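Local atomic coordinates of D-glyceraldehyde dehydrogenase (NADP(+)) (Thermoplasma acidophilum, PDB entry 5IZD), a protein that oxidises D-glyceraldehyde to (R)-glycerate with NADP(+), a step of the non-phosphorylated Entner-Doudoroff pathway. Residues G250-M255 with A410-T415; D400-S405 with E426-G431. All blocks are in the same frame, centred on the assembly; numbering follows the deposited sequence. Where two conformers were deposited one is given.

Contact 1: residues G250-M255 with A410-T415; sequences GKAPFM and ASYLFT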
loop_
_atom_site.group_PDB
_atom_site.type_symbol
_atom_site.label_atom_id
_atom_site.label_comp_id
_atom_site.label_asym_id
_atom_site.label_seq_id
_atom_site.Cartn_x
_atom_site.Cartn_y
_atom_site.Cartn_z
ATOM N N GLY A 250 3.601 15.699 -25.416
ATOM C CA GLY A 250 2.192 15.435 -25.643
ATOM C C GLY A 250 1.476 16.355 -26.572
ATOM O O GLY A 250 2.085 17.182 -27.232
ATOM N N LYS A 251 0.139 16.191 -26.635
ATOM C CA LYS A 251 -0.652 17.062 -27.470
ATOM C C LYS A 251 -1.951 17.301 -26.790
ATOM O O LYS A 251 -3.000 16.850 -27.251
ATOM C CB LYS A 251 -0.786 16.441 -28.851
ATOM C CG LYS A 251 -1.515 17.286 -29.903
ATOM C CD LYS A 251 -0.522 18.105 -30.750
ATOM C CE LYS A 251 -1.237 19.118 -31.630
ATOM N NZ LYS A 251 -0.281 20.190 -31.976
ATOM N N ALA A 252 -1.871 18.054 -25.712
ATOM C CA ALA A 252 -2.960 18.180 -24.785
ATOM C C ALA A 252 -4.199 18.851 -25.379
ATOM O O ALA A 252 -4.105 20.000 -25.850
ATOM C CB ALA A 252 -2.502 18.950 -23.562
ATOM N N PRO A 253 -5.350 18.133 -25.384
ATOM C CA PRO A 253 -6.567 18.844 -25.733
ATOM C C PRO A 253 -7.058 19.733 -24.586
ATOM O O PRO A 253 -7.038 19.316 -23.422
ATOM C CB PRO A 253 -7.580 17.705 -25.994
ATOM C CG PRO A 253 -7.184 16.610 -25.050
ATOM C CD PRO A 253 -5.633 16.766 -24.902
ATOM N N PHE A 254 -7.546 20.909 -24.951
ATOM C CA PHE A 254 -8.140 21.872 -24.045
ATOM C C PHE A 254 -9.641 21.988 -24.371
ATOM O O PHE A 254 -10.026 22.580 -25.402
ATOM C CB PHE A 254 -7.437 23.212 -24.216
ATOM C CG PHE A 254 -7.633 24.162 -23.072
ATOM C CD1 PHE A 254 -8.821 24.866 -22.935
ATOM C CD2 PHE A 254 -6.649 24.332 -22.117
ATOM C CE1 PHE A 254 -9.008 25.743 -21.878
ATOM C CE2 PHE A 254 -6.843 25.182 -21.049
ATOM C CZ PHE A 254 -8.018 25.891 -20.925
ATOM N N MET A 255 -10.488 21.482 -23.465
ATOM C CA MET A 255 -11.904 21.294 -23.756
ATOM C C MET A 255 -12.760 22.218 -22.888
ATOM O O MET A 255 -12.656 22.189 -21.670
ATOM C CB MET A 255 -12.263 19.812 -23.488
ATOM C CG MET A 255 -11.594 18.851 -24.471
ATOM S SD MET A 255 -11.590 17.114 -23.917
ATOM C CE MET A 255 -10.300 17.197 -22.671
ATOM N N ALA A 410 -1.112 15.225 -21.009
ATOM C CA ALA A 410 -2.055 16.106 -20.294
ATOM C C ALA A 410 -3.288 16.447 -21.095
ATOM O O ALA A 410 -3.330 16.241 -22.310
ATOM C CB ALA A 410 -1.355 17.387 -19.906
ATOM N N SER A 411 -4.282 16.975 -20.389
ATOM C CA SER A 411 -5.538 17.375 -20.971
ATOM C C SER A 411 -6.247 18.301 -19.961
ATOM O O SER A 411 -5.886 18.284 -18.773
ATOM C CB SER A 411 -6.402 16.122 -21.306
ATOM O OG SER A 411 -6.731 15.433 -20.119
ATOM N N TYR A 412 -7.187 19.118 -20.458
ATOM C CA TYR A 412 -7.855 20.178 -19.693
ATOM C C TYR A 412 -9.331 20.175 -20.016
ATOM O O TYR A 412 -9.706 20.043 -21.184
ATOM C CB TYR A 412 -7.278 21.585 -19.987
ATOM C CG TYR A 412 -5.789 21.685 -19.708
ATOM C CD1 TYR A 412 -4.884 21.324 -20.663
ATOM C CD2 TYR A 412 -5.310 22.153 -18.492
ATOM C CE1 TYR A 412 -3.504 21.409 -20.434
ATOM C CE2 TYR A 412 -3.912 22.211 -18.224
ATOM C CZ TYR A 412 -3.020 21.826 -19.191
ATOM O OH TYR A 412 -1.670 21.807 -18.958
ATOM N N LEU A 413 -10.157 20.364 -19.001
ATOM C CA LEU A 413 -11.619 20.356 -19.190
ATOM C C LEU A 413 -12.258 21.438 -18.325
ATOM O O LEU A 413 -12.009 21.437 -17.127
ATOM C CB LEU A 413 -12.156 18.986 -18.747
ATOM C CG LEU A 413 -13.682 18.802 -18.695
ATOM C CD1 LEU A 413 -14.311 18.979 -20.063
ATOM C CD2 LEU A 413 -13.993 17.426 -18.100
ATOM N N PHE A 414 -13.107 22.288 -18.881
ATOM C CA PHE A 414 -13.851 23.253 -18.110
ATOM C C PHE A 414 -15.332 22.992 -18.264
ATOM O O PHE A 414 -15.859 23.047 -19.366
ATOM C CB PHE A 414 -13.494 24.684 -18.519
ATOM C CG PHE A 414 -12.196 25.138 -17.909
ATOM C CD1 PHE A 414 -10.999 24.636 -18.371
ATOM C CD2 PHE A 414 -12.194 25.955 -16.785
ATOM C CE1 PHE A 414 -9.800 24.965 -17.741
ATOM C CE2 PHE A 414 -11.010 26.304 -16.158
ATOM C CZ PHE A 414 -9.820 25.783 -16.622
ATOM N N THR A 415 -15.994 22.702 -17.155
ATOM C CA THR A 415 -17.406 22.420 -17.142
ATOM C C THR A 415 -17.873 22.437 -15.701
ATOM O O THR A 415 -17.050 22.248 -14.811
ATOM C CB THR A 415 -17.712 20.975 -17.671
ATOM O OG1 THR A 415 -19.121 20.765 -17.776
ATOM C CG2 THR A 415 -17.157 19.894 -16.763
HETATM O O HOH W 1 -1.015 14.992 -24.123
#

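Contact 2: residues D400-S405 with E426-G431; sequences DLANDS and ERIRFG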
loop_
_atom_site.group_PDB
_atom_site.type_symbol
_atom_site.label_atom_id
_atom_site.label_comp_id
_atom_site.label_asym_id
_atom_site.label_seq_id
_atom_site.Cartn_x
_atom_site.Cartn_y
_atom_site.Cartn_z
ATOM N N ASP A 400 -14.019 11.502 -28.118
ATOM C CA ASP A 400 -13.407 10.843 -29.297
ATOM C C ASP A 400 -12.329 11.716 -29.975
ATOM O O ASP A 400 -11.312 11.205 -30.409
ATOM C CB ASP A 400 -14.458 10.467 -30.360
ATOM C CG ASP A 400 -15.327 9.292 -29.942
ATOM O OD1 ASP A 400 -14.967 8.552 -29.002
ATOM O OD2 ASP A 400 -16.373 9.102 -30.580
ATOM N N LEU A 401 -12.602 13.003 -30.082
ATOM C CA LEU A 401 -11.667 13.938 -30.652
ATOM C C LEU A 401 -10.377 14.040 -29.785
ATOM O O LEU A 401 -9.250 14.046 -30.328
ATOM C CB LEU A 401 -12.295 15.311 -30.854
ATOM C CG LEU A 401 -13.380 15.358 -31.931
ATOM C CD1 LEU A 401 -14.045 16.709 -31.819
ATOM C CD2 LEU A 401 -12.914 15.183 -33.375
ATOM N N ALA A 402 -10.573 14.150 -28.474
ATOM C CA ALA A 402 -9.507 14.180 -27.504
ATOM C C ALA A 402 -8.622 12.947 -27.583
ATOM O O ALA A 402 -7.362 13.065 -27.597
ATOM C CB ALA A 402 -10.049 14.356 -26.109
ATOM N N ASN A 403 -9.242 11.786 -27.671
ATOM C CA ASN A 403 -8.502 10.545 -27.721
ATOM C C ASN A 403 -7.889 10.237 -29.088
ATOM O O ASN A 403 -7.073 9.326 -29.174
ATOM C CB ASN A 403 -9.355 9.364 -27.240
ATOM C CG ASN A 403 -9.703 9.450 -25.769
ATOM O OD1 ASN A 403 -8.950 9.969 -24.951
ATOM N ND2 ASN A 403 -10.841 8.907 -25.424
ATOM N N ASP A 404 -8.274 10.994 -30.126
ATOM C CA ASP A 404 -7.798 10.790 -31.485
ATOM C C ASP A 404 -6.410 11.459 -31.616
ATOM O O ASP A 404 -6.269 12.552 -32.195
ATOM C CB ASP A 404 -8.819 11.336 -32.505
ATOM C CG ASP A 404 -8.359 11.241 -33.935
ATOM O OD1 ASP A 404 -7.644 10.295 -34.304
ATOM O OD2 ASP A 404 -8.682 12.162 -34.712
ATOM N N SER A 405 -5.403 10.765 -31.104
ATOM C CA SER A 405 -4.043 11.304 -30.990
ATOM C C SER A 405 -3.070 10.212 -30.780
ATOM O O SER A 405 -3.348 9.306 -30.007
ATOM C CB SER A 405 -3.933 12.253 -29.767
ATOM O OG SER A 405 -2.727 13.018 -29.798
ATOM N N GLU A 426 -12.522 8.674 -16.637
ATOM C CA GLU A 426 -12.196 7.382 -17.280
ATOM C C GLU A 426 -12.157 7.449 -18.804
ATOM O O GLU A 426 -11.311 6.771 -19.414
ATOM C CB GLU A 426 -13.163 6.246 -16.815
ATOM C CG GLU A 426 -12.692 5.678 -15.474
ATOM C CD GLU A 426 -13.307 4.328 -15.042
ATOM O OE1 GLU A 426 -14.467 4.261 -14.539
ATOM O OE2 GLU A 426 -12.572 3.309 -15.136
ATOM N N ARG A 427 -13.053 8.224 -19.420
ATOM C CA ARG A 427 -13.187 8.182 -20.868
ATOM C C ARG A 427 -12.070 9.025 -21.593
ATOM O O ARG A 427 -11.780 8.770 -22.775
ATOM C CB ARG A 427 -14.607 8.576 -21.287
ATOM C CG ARG A 427 -15.711 7.555 -20.912
ATOM C CD ARG A 427 -15.841 6.495 -22.004
ATOM N NE ARG A 427 -16.499 5.245 -21.629
ATOM C CZ ARG A 427 -17.087 4.415 -22.489
ATOM N NH1 ARG A 427 -17.150 4.705 -23.776
ATOM N NH2 ARG A 427 -17.629 3.288 -22.059
ATOM N N ILE A 428 -11.449 9.982 -20.880
ATOM C CA ILE A 428 -10.314 10.785 -21.422
ATOM C C ILE A 428 -9.061 10.021 -21.105
ATOM O O ILE A 428 -8.600 9.980 -19.944
ATOM C CB ILE A 428 -10.219 12.235 -20.842
ATOM C CG1 ILE A 428 -11.466 13.059 -21.177
ATOM C CG2 ILE A 428 -8.956 12.952 -21.319
ATOM C CD1 ILE A 428 -11.513 13.514 -22.609
ATOM N N ARG A 429 -8.515 9.405 -22.149
ATOM C CA ARG A 429 -7.467 8.432 -21.968
ATOM C C ARG A 429 -6.154 9.147 -22.024
ATOM O O ARG A 429 -5.361 8.926 -22.965
ATOM C CB ARG A 429 -7.571 7.350 -23.021
ATOM C CG ARG A 429 -8.823 6.501 -22.893
ATOM C CD ARG A 429 -8.662 5.414 -21.855
ATOM N NE ARG A 429 -7.753 4.382 -22.294
ATOM C CZ ARG A 429 -7.322 3.378 -21.524
ATOM N NH1 ARG A 429 -7.722 3.264 -20.269
ATOM N NH2 ARG A 429 -6.475 2.480 -22.007
ATOM N N PHE A 430 -5.953 10.031 -21.037
ATOM C CA PHE A 430 -4.727 10.843 -20.912
ATOM C C PHE A 430 -4.218 10.637 -19.502
ATOM O O PHE A 430 -5.010 10.336 -18.602
ATOM C CB PHE A 430 -5.000 12.323 -21.191
ATOM C CG PHE A 430 -5.013 12.624 -22.644
ATOM C CD1 PHE A 430 -6.082 12.214 -23.438
ATOM C CD2 PHE A 430 -3.924 13.236 -23.248
ATOM C CE1 PHE A 430 -6.078 12.408 -24.810
ATOM C CE2 PHE A 430 -3.904 13.437 -24.621
ATOM C CZ PHE A 430 -4.991 13.027 -25.406
ATOM N N GLY A 431 -2.912 10.769 -19.334
ATOM C CA GLY A 431 -2.278 10.574 -18.013
ATOM C C GLY A 431 -2.649 11.637 -17.006
ATOM O O GLY A 431 -2.750 11.327 -15.807
#

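Contact 1: residues G250-M255 with A410-T415
M255 reaches across to Y412 and F414 through its backbone: its N donates a hydrogen bond to Y412 O at 2.8 Å, and its O accepts one from F414 N, also at 2.8 Å. Y412 N in turn donates to P253 O over 3.0 Å. P253 has no N-H to offer A410 O, so a water takes up the ladder there, accepting from K251 N and donating to A410 O. A252 suits this end by its smallness, for its CB lies only 3.1 Å from A410 O and also meets the edge of the Y412 ring.

On one face of the sheet three aromatic side chains gather. With CG anti to the backbone N (chi1 -162°), the F254 ring leans over the neighbouring strand: CD2 lies 3.5 Å from Y412 CB, while CZ is 3.8 Å from F414 CE1. Its plane is tilted by 27° to the Y412 ring and by 17° to that of F414, but the rings are slid apart and hardly overlap. Strands 252-256 and 410-414 run parallel as neighbouring inner strands of the sheet, between 284-290 and 432-435, in the alpha/beta catalytic domain of aldehyde dehydrogenases, where helices pack against a largely parallel sheet.

The other face bears M255 and L413. The flexible thioether of M255 bends at chi3 to bring CE within 3.3 Å of Y412 O, and its CB packs against L413 CD1.

Further out, L269, W271, A265 and T268 of helix 262-274 cover the aromatic cluster, whereas M398 and A402 of helix 395-403 pack against M255. S411 OG is hydrogen-bonded to E432 O on the next strand. The hydroxyl of Y412 bonds I282 O; I282 follows C281, probably the catalytic cysteine, here oxidised to a sulfinic acid.

Contact 2: residues D400-S405 with E426-G431
N403 ND2 donates to R427 O over 2.8 Å, an almost straight bond (174° at the hydrogen) in which the acceptor lies in the plane of the amide. The other end of the same amide works in reverse: N403 OD1 accepts the N-H of R429 at 2.9 Å, with the donor tilted somewhat out of the carbonyl plane. Asparagine suits the place because one short, flat group carries both a donor and an acceptor, and two bonds of opposite sense fix its rotation. Its CG stands anti to its own carbonyl carbon (chi1 -67°), which carries the amide off the last turn of helix 395-403 to the backbone where helix 418-427 ends and I428 leaves helical geometry. With a leucine here, R427 O and R429 N would probably be left without their side-chain mates, and the bend after the helix would be less firmly tied to helix 395-403.

Beside the amide, A402 is small enough to let I428 CD1 come to 3.9 Å from its CB, and M255 lies against both. F430 turns the edge of its ring to the end of the helix, CE1 lying 3.1 Å from A402 O; that carbonyl is also hydrogen-bonded by R286. R451 makes a cation-pi contact with the F430 ring.

The R429 side chain crosses the amide at a slant, CB lying 3.5 Å from N403 OD1, and its guanidinium hydrogen-bonds P138 O of the second subunit. R427, in one of its two conformers, forms a salt bridge with D58 of that subunit. A neutral amide thus joins the two helix ends by hydrogen bonds to backbone without adding charge, whereas both arginines reach out to the second subunit.

Overall arrangement
Contacts 1 and 2 are successive layers of one domain, their centres about 9 Å apart. Strand 410-414 follows helix 395-403 and leads into helix 418-427, so the chain passes from contact 2 into contact 1 and back. F430 joins them: its CD2 lies 3.2 Å from A410 O and its CE2 3.8 Å from P253 CD. I428 CG2 adds a second touch, 3.5 Å from S411 OG. The side chain of A252 is about 9 Å from that of E381, which probably binds NADP(+), and that of A410 about 9 Å from that of E247, the predicted proton acceptor. In contact 2 the F430 side chain lies about 10 Å from that of E381 and about 11 Å from that of E247.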